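Local coordinates for kelch domain-containing protein (Colletotrichum graminicola M1.001, PDB 5C86), which probably oxidises alcohols as a copper-dependent oxidase of the AA5 (galactose oxidase and glyoxal oxidase) family, and is captured here without its metal, at residues V284-G289 / Q366-P371; K235-G240 / I291-G296. One frame throughout, in Å; residues are numbered along the deposited sequence.

Contacts 1 and 2 mark two successive blade-to-blade interfaces of the kelch beta-propeller, and the sheet that holds strands 282-285 and 291-294 takes part in both. Their centres lie about 13 Å apart. These two strands follow each other in the chain and run antiparallel; Val284 N lies 2.8 Å from Trp292 O, probably a hydrogen bond. Trp292 also stacks on Trp368, with Trp368 CZ3 3.3 Å from Trp292 CD1, while Met286 CE sits 3.6 Å from Trp292 N. Both contacts are buried and lie away from the copper ligands Tyr120, His335 and His423, so they belong to the propeller framework and not to the metal site.

Contact 1 (V284-G289 / Q366-P371); sequences VVMPDG and QFWSPP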
# COMPACT_ATOMS: atom_id res chain seq x y z
N VAL A 284 6.81 -3.44 -1.23
CA VAL A 284 6.39 -3.56 0.15
C VAL A 284 7.52 -3.15 1.06
O VAL A 284 8.59 -3.72 1.01
CB VAL A 284 5.91 -5.00 0.47
CG1 VAL A 284 5.56 -5.12 1.96
CG2 VAL A 284 4.70 -5.37 -0.39
N VAL A 285 7.25 -2.19 1.96
CA VAL A 285 8.22 -1.82 3.00
C VAL A 285 8.11 -2.75 4.20
O VAL A 285 7.02 -3.06 4.63
CB VAL A 285 8.21 -0.33 3.41
CG1 VAL A 285 6.96 0.09 4.10
CG2 VAL A 285 9.41 0.04 4.31
N MET A 286 9.25 -3.20 4.69
CA MET A 286 9.41 -4.09 5.82
C MET A 286 9.87 -3.37 7.09
O MET A 286 10.36 -2.23 7.02
CB MET A 286 10.39 -5.15 5.40
CG MET A 286 9.76 -6.19 4.46
SD MET A 286 11.07 -7.18 3.69
CE MET A 286 11.56 -6.07 2.67
N PRO A 287 9.73 -4.02 8.25
CA PRO A 287 10.05 -3.30 9.48
C PRO A 287 11.45 -2.78 9.59
O PRO A 287 11.62 -1.76 10.32
CB PRO A 287 9.80 -4.32 10.60
CG PRO A 287 9.40 -5.55 9.93
CD PRO A 287 8.96 -5.24 8.53
N ASP A 288 12.43 -3.40 8.99
CA ASP A 288 13.79 -2.90 9.01
C ASP A 288 14.09 -1.84 8.03
O ASP A 288 15.24 -1.39 7.95
CB ASP A 288 14.76 -4.04 8.73
CG ASP A 288 14.53 -4.79 7.44
OD1 ASP A 288 13.63 -4.45 6.68
OD2 ASP A 288 15.31 -5.77 7.18
N GLY A 289 13.12 -1.41 7.23
CA GLY A 289 13.33 -0.33 6.27
C GLY A 289 13.72 -0.75 4.90
O GLY A 289 13.73 0.05 4.00
N GLN A 366 1.36 -16.84 -2.17
CA GLN A 366 2.18 -17.45 -1.12
C GLN A 366 2.68 -16.29 -0.24
O GLN A 366 2.73 -15.13 -0.74
CB GLN A 366 3.40 -18.16 -1.66
CG GLN A 366 3.17 -19.35 -2.57
CD GLN A 366 4.43 -19.79 -3.31
OE1 GLN A 366 4.83 -19.22 -4.35
NE2 GLN A 366 5.08 -20.80 -2.79
N PHE A 367 3.19 -16.62 0.92
CA PHE A 367 3.82 -15.67 1.80
C PHE A 367 5.27 -15.87 1.74
O PHE A 367 5.81 -17.00 1.86
CB PHE A 367 3.26 -15.87 3.22
CG PHE A 367 1.83 -15.53 3.34
CD1 PHE A 367 1.33 -14.19 3.57
CD2 PHE A 367 0.84 -16.51 3.16
CE1 PHE A 367 0.06 -13.92 3.66
CE2 PHE A 367 -0.52 -16.19 3.26
CZ PHE A 367 -0.93 -14.90 3.53
N TRP A 368 6.00 -14.80 1.49
CA TRP A 368 7.45 -14.84 1.45
C TRP A 368 8.01 -14.43 2.82
O TRP A 368 7.63 -13.39 3.36
CB TRP A 368 8.05 -13.91 0.40
CG TRP A 368 9.50 -13.92 0.29
CD1 TRP A 368 10.33 -14.96 -0.13
CD2 TRP A 368 10.39 -12.81 0.52
NE1 TRP A 368 11.60 -14.60 -0.08
CE2 TRP A 368 11.69 -13.26 0.30
CE3 TRP A 368 10.18 -11.48 0.99
CZ2 TRP A 368 12.80 -12.42 0.41
CZ3 TRP A 368 11.26 -10.68 1.07
CH2 TRP A 368 12.57 -11.12 0.88
N SER A 369 8.87 -15.25 3.36
CA SER A 369 9.57 -14.96 4.60
C SER A 369 10.88 -14.34 4.24
O SER A 369 11.80 -14.97 3.63
CB SER A 369 9.82 -16.24 5.44
OG SER A 369 8.66 -16.76 5.96
N PRO A 370 11.10 -13.05 4.65
CA PRO A 370 12.35 -12.44 4.33
C PRO A 370 13.59 -12.98 5.10
O PRO A 370 13.41 -13.68 6.10
CB PRO A 370 12.12 -10.91 4.67
CG PRO A 370 10.67 -10.77 4.69
CD PRO A 370 10.14 -12.07 5.23
N PRO A 371 14.81 -12.61 4.69
CA PRO A 371 16.05 -13.07 5.40
C PRO A 371 16.03 -12.78 6.89
O PRO A 371 16.62 -13.55 7.65
CB PRO A 371 17.15 -12.30 4.71
CG PRO A 371 16.61 -12.06 3.35
CD PRO A 371 15.14 -11.82 3.50
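Met286 and Pro370 form the closest backbone pair, yet their CA atoms stand 9.0 Å apart, so the gap between the end of strand 282-285 and the end of strand 364-369 is bridged by side chains alone. Met286 opens a type I turn, closed by Gly289 N bonding to Met286 O at 2.9 Å, and its side chain leaves the turn toward the other segment. With CG set beside the backbone N (chi1 -76°) and a bend at chi3 (-75°), the sulfur becomes the leading atom and the methyl is turned aside from the proline. Met286 SD meets the proline ring at Pro370 CG, 3.7 Å away, and also lies 4.0 Å from Pro370 CB. Met286 SD also approaches the indole obliquely, 4.4 Å from Trp368 CZ3.

Within its own segment, Pro370 CA sits over the rim of one face of the Trp368 ring, 3.7 Å above its plane, while Trp292 lies against the other face. Trp368 NE1 is satisfied by Val3 O, close to the N-terminal strand 5-11 that completes this blade, whereas Pro287 O of the turn bonds to Ser414 and Arg431 of the C-terminal E-set region. No hydrogen bond crosses between the segments, and only 80 Å² is buried, which implies a small, non-directional interface in which dispersion around one thioether joins adjacent propeller blades.

Contact 2 (K235-G240 / I291-G296); sequences KIFTYG and IWVVGG
Phe237 carries CG anti to its backbone N (chi1 165°), and Ile291 runs extended through CG1 to CD1 (chi2 165°), which together bring the isoleucine tip to the root of the aromatic side chain. Ile291 CD1 lies 3.5 Å from Phe237 CB and 3.7 Å from Phe237 CG. The second branch, Ile291 CG2, reaches farther along the same ring, 4.0 Å from Phe237 CD2. At the far end of that ring edge Val293 takes over: its CG2 lies near the ring plane, 4.0 Å from Phe237 CE2. Val293 is forked between two aromatics, since its other methyl, CG1, approaches the Tyr239 ring obliquely, with 4.2 Å to Tyr239 CD2.

The pairing Phe237-Ile291 and Tyr239-Val293 follows from nearly parallel strands (20° between their directions) whose axes come no closer than 10.2 Å. That spacing, with no hydrogen bond across, identifies packing between two sheets and not strand pairing within one; 179 Å² is buried, and the close contacts are all between side-chain carbons.

Tyr239 spends its hydroxyl elsewhere, on Tyr276 O. Each strand is the second of a four-stranded antiparallel blade: 235-239 lies between 225-230 and 254-258, and 291-294 between 282-285 and 313-316. Phe237 stacks on Phe315 of the latter blade, Tyr239 meets Phe322 there, and Ile291 in turn touches Val227 and Tyr229 on strand 225-230.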
# COMPACT_ATOMS: atom_id res chain seq x y z
N LYS A 235 11.33 10.20 3.16
CA LYS A 235 11.96 9.45 2.12
C LYS A 235 11.00 8.48 1.41
O LYS A 235 10.30 7.67 2.08
CB LYS A 235 13.08 8.60 2.64
CG LYS A 235 14.18 9.36 3.36
CD LYS A 235 15.12 9.98 2.40
CE LYS A 235 16.33 10.58 3.11
NZ LYS A 235 17.13 11.26 2.09
N ILE A 236 10.93 8.62 0.10
CA ILE A 236 10.09 7.77 -0.78
C ILE A 236 10.95 7.07 -1.82
O ILE A 236 11.72 7.74 -2.52
CB ILE A 236 8.99 8.56 -1.41
CG1 ILE A 236 8.18 9.32 -0.35
CG2 ILE A 236 8.11 7.69 -2.30
CD1 ILE A 236 7.24 10.29 -0.94
N PHE A 237 10.81 5.76 -1.97
CA PHE A 237 11.50 5.01 -3.00
C PHE A 237 10.55 4.86 -4.15
O PHE A 237 9.33 4.62 -3.95
CB PHE A 237 11.81 3.62 -2.46
CG PHE A 237 12.19 2.59 -3.49
CD1 PHE A 237 13.47 2.59 -4.05
CD2 PHE A 237 11.33 1.58 -3.79
CE1 PHE A 237 13.85 1.65 -4.94
CE2 PHE A 237 11.73 0.59 -4.71
CZ PHE A 237 13.01 0.58 -5.23
N THR A 238 11.06 4.99 -5.37
CA THR A 238 10.24 4.79 -6.61
C THR A 238 10.90 3.88 -7.52
O THR A 238 12.14 3.83 -7.57
CB THR A 238 9.96 6.10 -7.35
OG1 THR A 238 11.17 6.59 -8.00
CG2 THR A 238 9.35 7.16 -6.41
N TYR A 239 10.15 3.06 -8.31
CA TYR A 239 10.76 2.05 -9.16
C TYR A 239 9.90 1.79 -10.38
O TYR A 239 8.72 1.51 -10.25
CB TYR A 239 10.94 0.69 -8.44
CG TYR A 239 11.78 -0.30 -9.21
CD1 TYR A 239 13.15 -0.16 -9.18
CD2 TYR A 239 11.24 -1.27 -10.00
CE1 TYR A 239 13.98 -0.99 -9.89
CE2 TYR A 239 12.05 -2.12 -10.73
CZ TYR A 239 13.43 -1.98 -10.62
OH TYR A 239 14.30 -2.83 -11.31
N GLY A 240 10.55 1.69 -11.53
CA GLY A 240 9.94 1.08 -12.71
C GLY A 240 8.80 1.82 -13.34
O GLY A 240 8.66 3.04 -13.22
N ILE A 291 12.92 -2.77 1.29
CA ILE A 291 11.75 -2.79 0.40
C ILE A 291 11.80 -3.99 -0.54
O ILE A 291 12.83 -4.27 -1.12
CB ILE A 291 11.65 -1.53 -0.42
CG1 ILE A 291 11.58 -0.30 0.52
CG2 ILE A 291 10.46 -1.54 -1.36
CD1 ILE A 291 11.82 1.03 -0.16
N TRP A 292 10.74 -4.74 -0.62
CA TRP A 292 10.71 -5.92 -1.55
C TRP A 292 9.88 -5.54 -2.76
O TRP A 292 8.76 -5.01 -2.57
CB TRP A 292 10.09 -7.02 -0.83
CG TRP A 292 10.17 -8.38 -1.50
CD1 TRP A 292 11.29 -9.02 -1.83
CD2 TRP A 292 9.07 -9.25 -1.76
NE1 TRP A 292 10.98 -10.30 -2.27
CE2 TRP A 292 9.63 -10.45 -2.25
CE3 TRP A 292 7.70 -9.16 -1.60
CZ2 TRP A 292 8.84 -11.55 -2.53
CZ3 TRP A 292 6.92 -10.31 -1.86
CH2 TRP A 292 7.53 -11.46 -2.31
N VAL A 293 10.42 -5.80 -3.93
CA VAL A 293 9.79 -5.49 -5.21
C VAL A 293 9.51 -6.80 -5.88
O VAL A 293 10.48 -7.50 -6.23
CB VAL A 293 10.63 -4.56 -6.09
CG1 VAL A 293 9.84 -4.17 -7.28
CG2 VAL A 293 11.02 -3.29 -5.28
N VAL A 294 8.24 -7.11 -6.09
CA VAL A 294 7.86 -8.44 -6.57
C VAL A 294 6.96 -8.35 -7.82
O VAL A 294 6.06 -7.50 -7.93
CB VAL A 294 7.11 -9.23 -5.49
CG1 VAL A 294 5.97 -8.50 -4.84
CG2 VAL A 294 6.68 -10.64 -5.97
N GLY A 295 7.27 -9.24 -8.78
CA GLY A 295 6.41 -9.39 -9.96
C GLY A 295 6.67 -8.34 -11.00
O GLY A 295 7.75 -7.74 -11.11
N GLY A 296 5.61 -8.07 -11.78
CA GLY A 296 5.72 -7.17 -12.92
C GLY A 296 6.21 -7.88 -14.18
O GLY A 296 6.72 -8.99 -14.14